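Local structure of chalcone-flavanone isomerase family protein (Arabidopsis thaliana, 4DOO) at residues 21-26 with 200-205; 41-46 with 185-190; 75-80 with 190-195. The protein binds fatty acids, preferentially saturated ones, through its chalcone-isomerase-like domain, and may take part in alpha-linolenic acid metabolism in the plastid. All coordinates share one frame; numbering follows the deposited sequence.

Contact 1. Residues 21-26 with 200-205; sequences SRRLLG and ASLAFD
Arg-23 is the first residue of 21-26 to touch the end of helix 189-202. It does so with the aliphatic part of its side chain. Its CG lies 4.2 Å from CD1 of Leu-202. Two bends, at chi1 (-52°, CG beside the backbone N) and chi2 (-58°), bring the guanidinium back beside the same methyl. It meets that methyl at a slant. The charged end also comes near the C-terminal Asp-205, but Arg-23 NH1 and Asp-205 OD2 are 5.2 Å apart. That is too far for a salt bridge.

Leu-25 makes the second contact with the helix. Its CD2 meets CD2 of Leu-202 at 4.1 Å, methyl against methyl, and the two leucine side chains cross at about a right angle. Leu-202 thus sends one branch to each residue: CD1 to Arg-23 and CD2 to Leu-25. Its CG is anti to the backbone N (chi1 -167°), which carries both methyls out toward the strand. The C-terminal part of helix 189-202 packs here on strand 22-33 of the antiparallel sheet, beside helix 51-61, where Leu-202 also touches Cys-51 and Val-54. The backbone O of Leu-25 accepts a hydrogen bond from Asn-198 ND2, one helical turn before Leu-202.

Leu-25 and Gly-26 together face Val-47 in a classic beta bulge. A type I turn runs from Leu-202 to Asp-205.

No hydrogen bond joins the two segments. Leucine packing holds them in the buried part, and the opposite charges at the margin probably add only a weak, long-range attraction.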
loop_
_atom_site.group_PDB
_atom_site.type_symbol
_atom_site.label_atom_id
_atom_site.label_comp_id
_atom_site.label_asym_id
_atom_site.label_seq_id
_atom_site.Cartn_x
_atom_site.Cartn_y
_atom_site.Cartn_z
ATOM N N SER A 21 -15.569 6.339 -4.291
ATOM C CA SER A 21 -15.754 5.188 -3.415
ATOM C C SER A 21 -14.505 4.772 -2.636
ATOM O O SER A 21 -14.599 4.101 -1.606
ATOM C CB SER A 21 -16.265 4.002 -4.238
ATOM O OG SER A 21 -15.458 3.798 -5.388
ATOM N N ARG A 22 -13.340 5.174 -3.126
ATOM C CA ARG A 22 -12.078 4.821 -2.480
ATOM C C ARG A 22 -11.532 5.999 -1.687
ATOM O O ARG A 22 -11.063 6.978 -2.267
ATOM C CB ARG A 22 -11.074 4.390 -3.544
ATOM C CG ARG A 22 -9.967 3.532 -3.004
ATOM C CD ARG A 22 -9.387 2.679 -4.093
ATOM N NE ARG A 22 -10.436 1.933 -4.781
ATOM C CZ ARG A 22 -10.216 0.843 -5.506
ATOM N NH1 ARG A 22 -8.981 0.373 -5.634
ATOM N NH2 ARG A 22 -11.229 0.229 -6.105
ATOM N N ARG A 23 -11.577 5.901 -0.361
ATOM C CA ARG A 23 -11.120 7.005 0.481
ATOM C C ARG A 23 -9.683 6.921 0.971
ATOM O O ARG A 23 -9.216 5.867 1.397
ATOM C CB ARG A 23 -12.027 7.146 1.704
ATOM C CG ARG A 23 -13.506 7.234 1.379
ATOM C CD ARG A 23 -13.849 8.400 0.459
ATOM N NE ARG A 23 -15.251 8.356 0.050
ATOM C CZ ARG A 23 -16.280 8.444 0.892
ATOM N NH1 ARG A 23 -16.070 8.593 2.196
ATOM N NH2 ARG A 23 -17.523 8.350 0.434
ATOM N N LEU A 24 -8.992 8.055 0.925
ATOM C CA LEU A 24 -7.616 8.131 1.408
ATOM C C LEU A 24 -7.685 8.053 2.930
ATOM O O LEU A 24 -8.343 8.883 3.574
ATOM C CB LEU A 24 -6.977 9.459 0.998
ATOM C CG LEU A 24 -5.550 9.707 1.490
ATOM C CD1 LEU A 24 -4.613 8.645 0.907
ATOM C CD2 LEU A 24 -5.106 11.113 1.071
ATOM N N LEU A 25 -7.005 7.066 3.506
ATOM C CA LEU A 25 -7.016 6.885 4.954
ATOM C C LEU A 25 -5.678 7.174 5.631
ATOM O O LEU A 25 -5.617 7.419 6.838
ATOM C CB LEU A 25 -7.462 5.461 5.293
ATOM C CG LEU A 25 -8.817 5.022 4.728
ATOM C CD1 LEU A 25 -9.080 3.584 5.133
ATOM C CD2 LEU A 25 -9.928 5.933 5.245
ATOM N N GLY A 26 -4.601 7.142 4.862
ATOM C CA GLY A 26 -3.299 7.408 5.445
ATOM C C GLY A 26 -2.277 7.824 4.408
ATOM O O GLY A 26 -2.318 7.363 3.270
ATOM N N ALA A 200 -11.237 2.600 11.073
ATOM C CA ALA A 200 -12.147 2.302 12.174
ATOM C C ALA A 200 -13.309 3.291 12.201
ATOM O O ALA A 200 -14.424 2.943 12.592
ATOM C CB ALA A 200 -11.393 2.348 13.501
ATOM N N SER A 201 -13.045 4.522 11.775
ATOM C CA SER A 201 -14.063 5.570 11.761
ATOM C C SER A 201 -14.925 5.544 10.504
ATOM O O SER A 201 -16.089 5.937 10.533
ATOM C CB SER A 201 -13.402 6.951 11.861
ATOM O OG SER A 201 -12.606 7.069 13.026
ATOM N N LEU A 202 -14.340 5.083 9.404
ATOM C CA LEU A 202 -15.007 5.046 8.105
ATOM C C LEU A 202 -16.397 4.418 8.080
ATOM O O LEU A 202 -17.259 4.849 7.316
ATOM C CB LEU A 202 -14.097 4.347 7.086
ATOM C CG LEU A 202 -14.467 4.456 5.607
ATOM C CD1 LEU A 202 -14.626 5.924 5.216
ATOM C CD2 LEU A 202 -13.386 3.790 4.770
ATOM N N ALA A 203 -16.630 3.415 8.915
ATOM C CA ALA A 203 -17.931 2.757 8.939
ATOM C C ALA A 203 -19.039 3.623 9.533
ATOM O O ALA A 203 -20.221 3.308 9.382
ATOM C CB ALA A 203 -17.841 1.440 9.704
ATOM N N PHE A 204 -18.666 4.714 10.197
ATOM C CA PHE A 204 -19.651 5.594 10.821
ATOM C C PHE A 204 -19.897 6.921 10.104
ATOM O O PHE A 204 -20.501 7.834 10.671
ATOM C CB PHE A 204 -19.250 5.864 12.274
ATOM C CG PHE A 204 -19.048 4.614 13.081
ATOM C CD1 PHE A 204 -17.771 4.094 13.280
ATOM C CD2 PHE A 204 -20.139 3.928 13.605
ATOM C CE1 PHE A 204 -17.587 2.906 13.987
ATOM C CE2 PHE A 204 -19.965 2.741 14.311
ATOM C CZ PHE A 204 -18.685 2.229 14.503
ATOM N N ASP A 205 -19.449 7.032 8.859
ATOM C CA ASP A 205 -19.639 8.270 8.106
ATOM C C ASP A 205 -21.013 8.358 7.445
ATOM O O ASP A 205 -21.666 7.302 7.320
ATOM C CB ASP A 205 -18.544 8.414 7.046
ATOM C CG ASP A 205 -17.160 8.516 7.654
ATOM O OD1 ASP A 205 -16.947 9.405 8.503
ATOM O OD2 ASP A 205 -16.282 7.709 7.281
#

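Contact 2. Residues 41-46 with 185-190; sequences DVYAFG and EPFDKN. With DAO (lauric acid), chain C; DAO (lauric acid), chain D.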
loop_
_atom_site.group_PDB
_atom_site.type_symbol
_atom_site.label_atom_id
_atom_site.label_comp_id
_atom_site.label_asym_id
_atom_site.label_seq_id
_atom_site.Cartn_x
_atom_site.Cartn_y
_atom_site.Cartn_z
ATOM N N ASP A 41 14.450 10.230 1.358
ATOM C CA ASP A 41 13.012 10.040 1.195
ATOM C C ASP A 41 12.885 9.521 -0.229
ATOM O O ASP A 41 13.186 10.247 -1.178
ATOM C CB ASP A 41 12.252 11.364 1.316
ATOM C CG ASP A 41 12.472 12.051 2.654
ATOM O OD1 ASP A 41 12.403 11.367 3.693
ATOM O OD2 ASP A 41 12.704 13.279 2.661
ATOM N N VAL A 42 12.447 8.275 -0.385
ATOM C CA VAL A 42 12.335 7.681 -1.714
ATOM C C VAL A 42 11.041 8.052 -2.420
ATOM O O VAL A 42 11.063 8.501 -3.567
ATOM C CB VAL A 42 12.463 6.153 -1.644
ATOM C CG1 VAL A 42 12.491 5.562 -3.057
ATOM C CG2 VAL A 42 13.745 5.782 -0.900
ATOM N N TYR A 43 9.914 7.855 -1.741
ATOM C CA TYR A 43 8.624 8.210 -2.314
ATOM C C TYR A 43 7.574 8.419 -1.233
ATOM O O TYR A 43 7.725 7.948 -0.106
ATOM C CB TYR A 43 8.137 7.141 -3.311
ATOM C CG TYR A 43 7.887 5.743 -2.751
ATOM C CD1 TYR A 43 8.834 4.730 -2.904
ATOM C CD2 TYR A 43 6.684 5.427 -2.114
ATOM C CE1 TYR A 43 8.586 3.432 -2.445
ATOM C CE2 TYR A 43 6.427 4.143 -1.650
ATOM C CZ TYR A 43 7.379 3.146 -1.822
ATOM O OH TYR A 43 7.113 1.862 -1.405
ATOM N N ALA A 44 6.529 9.166 -1.577
ATOM C CA ALA A 44 5.426 9.410 -0.663
ATOM C C ALA A 44 4.338 8.454 -1.121
ATOM O O ALA A 44 4.259 8.129 -2.307
ATOM C CB ALA A 44 4.936 10.841 -0.784
ATOM N N PHE A 45 3.512 7.985 -0.195
ATOM C CA PHE A 45 2.441 7.077 -0.584
ATOM C C PHE A 45 1.146 7.396 0.143
ATOM O O PHE A 45 1.150 7.997 1.221
ATOM C CB PHE A 45 2.862 5.611 -0.362
ATOM C CG PHE A 45 3.137 5.251 1.075
ATOM C CD1 PHE A 45 2.098 4.871 1.926
ATOM C CD2 PHE A 45 4.438 5.282 1.575
ATOM C CE1 PHE A 45 2.350 4.524 3.259
ATOM C CE2 PHE A 45 4.706 4.940 2.903
ATOM C CZ PHE A 45 3.662 4.560 3.749
ATOM N N GLY A 46 0.034 7.029 -0.482
ATOM C CA GLY A 46 -1.269 7.264 0.102
ATOM C C GLY A 46 -2.016 5.950 0.039
ATOM O O GLY A 46 -2.010 5.285 -1.000
ATOM N N GLU A 185 5.283 -4.261 10.647
ATOM C CA GLU A 185 6.534 -3.532 10.470
ATOM C C GLU A 185 6.456 -2.742 9.157
ATOM O O GLU A 185 7.084 -3.101 8.162
ATOM C CB GLU A 185 7.694 -4.529 10.442
ATOM C CG GLU A 185 7.815 -5.332 11.733
ATOM C CD GLU A 185 8.653 -6.589 11.584
ATOM O OE1 GLU A 185 8.265 -7.478 10.794
ATOM O OE2 GLU A 185 9.697 -6.689 12.263
ATOM N N PRO A 186 5.681 -1.644 9.156
ATOM C CA PRO A 186 5.458 -0.759 8.010
ATOM C C PRO A 186 6.571 0.237 7.702
ATOM O O PRO A 186 7.427 0.519 8.536
ATOM C CB PRO A 186 4.166 -0.054 8.391
ATOM C CG PRO A 186 4.372 0.170 9.850
ATOM C CD PRO A 186 4.904 -1.177 10.320
ATOM N N PHE A 187 6.541 0.776 6.489
ATOM C CA PHE A 187 7.531 1.758 6.072
ATOM C C PHE A 187 7.373 3.030 6.897
ATOM O O PHE A 187 8.347 3.723 7.188
ATOM C CB PHE A 187 7.333 2.115 4.597
ATOM C CG PHE A 187 7.793 1.056 3.643
ATOM C CD1 PHE A 187 7.014 0.716 2.541
ATOM C CD2 PHE A 187 9.014 0.419 3.824
ATOM C CE1 PHE A 187 7.444 -0.245 1.629
ATOM C CE2 PHE A 187 9.456 -0.541 2.917
ATOM C CZ PHE A 187 8.667 -0.874 1.816
ATOM N N ASP A 188 6.133 3.324 7.277
ATOM C CA ASP A 188 5.829 4.534 8.025
ATOM C C ASP A 188 4.767 4.230 9.082
ATOM O O ASP A 188 3.579 4.117 8.775
ATOM C CB ASP A 188 5.334 5.597 7.034
ATOM C CG ASP A 188 5.176 6.965 7.656
ATOM O OD1 ASP A 188 5.488 7.958 6.962
ATOM O OD2 ASP A 188 4.733 7.059 8.821
ATOM N N LYS A 189 5.199 4.103 10.331
ATOM C CA LYS A 189 4.265 3.794 11.406
ATOM C C LYS A 189 3.161 4.831 11.565
ATOM O O LYS A 189 2.006 4.475 11.796
ATOM C CB LYS A 189 5.019 3.604 12.724
ATOM C CG LYS A 189 5.989 2.439 12.677
ATOM C CD LYS A 189 5.972 1.634 13.970
ATOM C CE LYS A 189 6.875 0.417 13.857
ATOM N NZ LYS A 189 6.778 -0.473 15.046
ATOM N N ASN A 190 3.503 6.109 11.431
ATOM C CA ASN A 190 2.503 7.160 11.563
ATOM C C ASN A 190 1.393 6.970 10.527
ATOM O O ASN A 190 0.212 7.153 10.826
ATOM C CB ASN A 190 3.151 8.541 11.390
ATOM C CG ASN A 190 2.150 9.679 11.520
ATOM O OD1 ASN A 190 1.556 9.884 12.580
ATOM N ND2 ASN A 190 1.957 10.423 10.438
HETATM O O1 DAO C . 10.422 -1.507 -1.551
HETATM O O2 DAO C . 9.216 0.333 -1.411
HETATM C C1 DAO C . 9.342 -0.883 -1.687
HETATM C C2 DAO C . 8.140 -1.628 -2.223
HETATM C C3 DAO C . 7.803 -1.128 -3.618
HETATM C C4 DAO C . 6.712 -1.991 -4.267
HETATM C C5 DAO C . 6.159 -1.322 -5.527
HETATM C C6 DAO C . 7.065 -1.563 -6.731
HETATM C C7 DAO C . 6.918 -0.460 -7.766
HETATM C C8 DAO C . 8.119 -0.456 -8.699
HETATM C C9 DAO C . 8.081 0.733 -9.642
HETATM C C10 DAO C . 9.249 0.671 -10.622
HETATM C C11 DAO C . 8.886 1.353 -11.937
HETATM C C12 DAO C . 10.105 1.485 -12.824
HETATM O O1 DAO D . 21.945 5.661 -2.269
HETATM O O2 DAO D . 20.954 6.347 -4.111
HETATM C C1 DAO D . 20.924 5.812 -2.979
HETATM C C2 DAO D . 19.595 5.330 -2.441
HETATM C C3 DAO D . 19.269 3.952 -3.009
HETATM C C4 DAO D . 17.813 3.875 -3.454
HETATM C C5 DAO D . 17.008 2.962 -2.535
HETATM C C6 DAO D . 16.141 2.006 -3.341
HETATM C C7 DAO D . 14.673 2.122 -2.943
HETATM C C8 DAO D . 13.770 1.820 -4.130
HETATM C C9 DAO D . 12.375 1.396 -3.680
HETATM C C10 DAO D . 11.307 2.233 -4.383
HETATM C C11 DAO D . 10.457 1.382 -5.316
HETATM C C12 DAO D . 9.554 2.250 -6.168
#
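The Tyr-43 hydroxyl holds the head of a bound fatty acid while its OH lies 3.7 Å from CE1 of Phe-187. It donates a hydrogen bond of 2.6 Å to O2 of the chain C lauric acid. O2 lies at the edge of the tyrosine ring, in its plane. Tyr-181 OH is a further hydrogen-bond partner of this hydroxyl. Arg-30 and Ser-110 complete the grip on the carboxylate. The tail of the chain D lauric acid meets the edge of the same ring, its C10 3.5 Å from Tyr-43 CE1. A phenylalanine in place of Tyr-43 would probably leave O2 without this donor and Tyr-181 without its hydroxyl mate.

CG of Phe-45 sits between the backbone N and the carbonyl carbon (chi1 63°), and the ring reaches the loop. Its CZ meets CB of Asp-188 at 3.8 Å, and its CE2 packs on CB of Phe-187 at 4.2 Å. The ring and carboxylate planes stand 86° apart. Asp-188 is the N-cap of helix 189-202: OD2 accepts from Ala-191 N, and OD1 from Leu-29 N. Strand 39-50 packs against the loop that leads into helix 189-202 and lies between strands 22-33 and 87-93 in the sheet.

Contact 3. Residues 75-80 with 190-195; sequences SFMDDL and NAREDF
Glu-193 OE2 is gripped by two nitrogens of Arg-192, the residue whose CD touches Met-77. NE and NH2 both hydrogen-bond to OE2, side-on, in a salt bridge, and the NE to OE2 distance is 3.1 Å. OE2 lies close to the guanidinium plane. NE meets it nearly along its C-O bond, whereas NH2 comes from above the carboxylate plane. The pair is anchored at both ends: Arg-192 NH1 also donates to Gly-183 O, and Glu-193 OE1 bridges to Arg-71. These bonds probably fix the guanidinium's rotation.

The arginine chain bends at chi3 (66°), which turns NE and the guanidinium toward Glu-193. Arg-192 CD lies 3.9 Å from SD of Met-77, and the two side chains cross at about a right angle. Helices 76-82 and 189-202 belong to the helical layer that covers one side of the large antiparallel sheet in the chalcone isomerase fold.

Deeper in, Leu-80 and Phe-195 reach for each other from opposite directions. CD1 of Leu-80 comes at a slant to the phenylalanine ring, 3.8 Å from CE1. The same methyl sits 3.5 Å above the plane of the Phe-76 ring, offset toward its rim. Phe-195 in turn packs on Val-47 of strand 39-50.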
loop_
_atom_site.group_PDB
_atom_site.type_symbol
_atom_site.label_atom_id
_atom_site.label_comp_id
_atom_site.label_asym_id
_atom_site.label_seq_id
_atom_site.Cartn_x
_atom_site.Cartn_y
_atom_site.Cartn_z
ATOM N N SER A 75 -6.803 -7.672 16.665
ATOM C CA SER A 75 -7.113 -8.392 15.433
ATOM C C SER A 75 -7.559 -7.514 14.260
ATOM O O SER A 75 -7.572 -7.971 13.117
ATOM C CB SER A 75 -8.219 -9.412 15.709
ATOM O OG SER A 75 -9.400 -8.741 16.134
ATOM N N PHE A 76 -7.922 -6.265 14.538
ATOM C CA PHE A 76 -8.421 -5.366 13.493
ATOM C C PHE A 76 -7.532 -5.248 12.265
ATOM O O PHE A 76 -7.999 -5.422 11.140
ATOM C CB PHE A 76 -8.686 -3.974 14.080
ATOM C CG PHE A 76 -9.362 -3.024 13.122
ATOM C CD1 PHE A 76 -10.527 -3.393 12.456
ATOM C CD2 PHE A 76 -8.855 -1.745 12.918
ATOM C CE1 PHE A 76 -11.180 -2.502 11.602
ATOM C CE2 PHE A 76 -9.498 -0.845 12.067
ATOM C CZ PHE A 76 -10.660 -1.223 11.411
ATOM N N MET A 77 -6.254 -4.955 12.483
ATOM C CA MET A 77 -5.319 -4.801 11.378
ATOM C C MET A 77 -5.289 -6.023 10.457
ATOM O O MET A 77 -5.418 -5.889 9.241
ATOM C CB MET A 77 -3.918 -4.503 11.922
ATOM C CG MET A 77 -2.847 -4.347 10.847
ATOM S SD MET A 77 -1.287 -3.732 11.511
ATOM C CE MET A 77 -0.649 -5.183 12.318
ATOM N N ASP A 78 -5.135 -7.214 11.026
ATOM C CA ASP A 78 -5.089 -8.423 10.204
ATOM C C ASP A 78 -6.439 -8.721 9.551
ATOM O O ASP A 78 -6.492 -9.249 8.438
ATOM C CB ASP A 78 -4.653 -9.635 11.031
ATOM C CG ASP A 78 -4.202 -10.794 10.162
ATOM O OD1 ASP A 78 -3.056 -10.747 9.670
ATOM O OD2 ASP A 78 -4.988 -11.741 9.956
ATOM N N ASP A 79 -7.531 -8.393 10.233
ATOM C CA ASP A 79 -8.853 -8.643 9.660
ATOM C C ASP A 79 -9.051 -7.790 8.406
ATOM O O ASP A 79 -9.606 -8.264 7.408
ATOM C CB ASP A 79 -9.971 -8.347 10.672
ATOM C CG ASP A 79 -10.120 -9.435 11.731
ATOM O OD1 ASP A 79 -9.776 -10.605 11.456
ATOM O OD2 ASP A 79 -10.602 -9.122 12.839
ATOM N N LEU A 80 -8.596 -6.539 8.458
ATOM C CA LEU A 80 -8.711 -5.631 7.315
ATOM C C LEU A 80 -7.902 -6.128 6.124
ATOM O O LEU A 80 -8.409 -6.188 5.004
ATOM C CB LEU A 80 -8.218 -4.226 7.674
ATOM C CG LEU A 80 -9.130 -3.298 8.474
ATOM C CD1 LEU A 80 -8.366 -2.017 8.808
ATOM C CD2 LEU A 80 -10.390 -2.981 7.666
ATOM N N ASN A 190 3.503 6.109 11.431
ATOM C CA ASN A 190 2.503 7.160 11.563
ATOM C C ASN A 190 1.393 6.970 10.527
ATOM O O ASN A 190 0.212 7.153 10.826
ATOM C CB ASN A 190 3.151 8.541 11.390
ATOM C CG ASN A 190 2.150 9.679 11.520
ATOM O OD1 ASN A 190 1.556 9.884 12.580
ATOM N ND2 ASN A 190 1.957 10.423 10.438
ATOM N N ALA A 191 1.779 6.592 9.310
ATOM C CA ALA A 191 0.812 6.378 8.242
ATOM C C ALA A 191 -0.090 5.195 8.566
ATOM O O ALA A 191 -1.280 5.219 8.266
ATOM C CB ALA A 191 1.529 6.139 6.911
ATOM N N ARG A 192 0.477 4.157 9.169
ATOM C CA ARG A 192 -0.311 2.980 9.515
ATOM C C ARG A 192 -1.324 3.315 10.601
ATOM O O ARG A 192 -2.475 2.883 10.539
ATOM C CB ARG A 192 0.583 1.841 10.008
ATOM C CG ARG A 192 -0.213 0.589 10.369
ATOM C CD ARG A 192 0.624 -0.407 11.142
ATOM N NE ARG A 192 1.000 0.097 12.460
ATOM C CZ ARG A 192 1.875 -0.506 13.256
ATOM N NH1 ARG A 192 2.458 -1.630 12.859
ATOM N NH2 ARG A 192 2.162 0.009 14.445
ATOM N N GLU A 193 -0.893 4.080 11.599
ATOM C CA GLU A 193 -1.779 4.452 12.690
ATOM C C GLU A 193 -2.951 5.283 12.181
ATOM O O GLU A 193 -4.094 5.074 12.594
ATOM C CB GLU A 193 -1.000 5.207 13.768
ATOM C CG GLU A 193 0.080 4.347 14.423
ATOM C CD GLU A 193 -0.490 3.090 15.069
ATOM O OE1 GLU A 193 -1.204 3.214 16.090
ATOM O OE2 GLU A 193 -0.237 1.979 14.552
ATOM N N ASP A 194 -2.669 6.220 11.280
ATOM C CA ASP A 194 -3.719 7.050 10.707
ATOM C C ASP A 194 -4.662 6.173 9.898
ATOM O O ASP A 194 -5.873 6.361 9.933
ATOM C CB ASP A 194 -3.127 8.135 9.799
ATOM C CG ASP A 194 -2.445 9.243 10.580
ATOM O OD1 ASP A 194 -1.781 10.100 9.951
ATOM O OD2 ASP A 194 -2.581 9.258 11.824
ATOM N N PHE A 195 -4.105 5.214 9.165
ATOM C CA PHE A 195 -4.929 4.333 8.350
ATOM C C PHE A 195 -5.907 3.540 9.208
ATOM O O PHE A 195 -7.095 3.471 8.896
ATOM C CB PHE A 195 -4.047 3.372 7.533
ATOM C CG PHE A 195 -4.817 2.268 6.853
ATOM C CD1 PHE A 195 -5.099 1.081 7.525
ATOM C CD2 PHE A 195 -5.278 2.422 5.551
ATOM C CE1 PHE A 195 -5.832 0.064 6.907
ATOM C CE2 PHE A 195 -6.011 1.409 4.927
ATOM C CZ PHE A 195 -6.285 0.231 5.607
#

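In the fold
All three contacts involve helix 189-202: contact 2 the loop and N-cap leading into it, contact 3 its first turns, contact 1 its end. Contacts 1 and 2 set this region against strands 22-33 and 39-50, whereas contact 3 joins the helix to helix 76-82. Contact 1 has the largest share of buried touching residues, although its centre is the farthest from that of the chain, about 15 Å. The others are partly buried. None has a hydrogen bond between its segments. Contact 2 reaches the fatty-acid pocket; the other two lie away from the annotated sites, and contact 3 keeps its ion pair within one helix. Leu-25 and Phe-195 join contacts 1 and 3, Phe-45 and Ala-191 contacts 2 and 3.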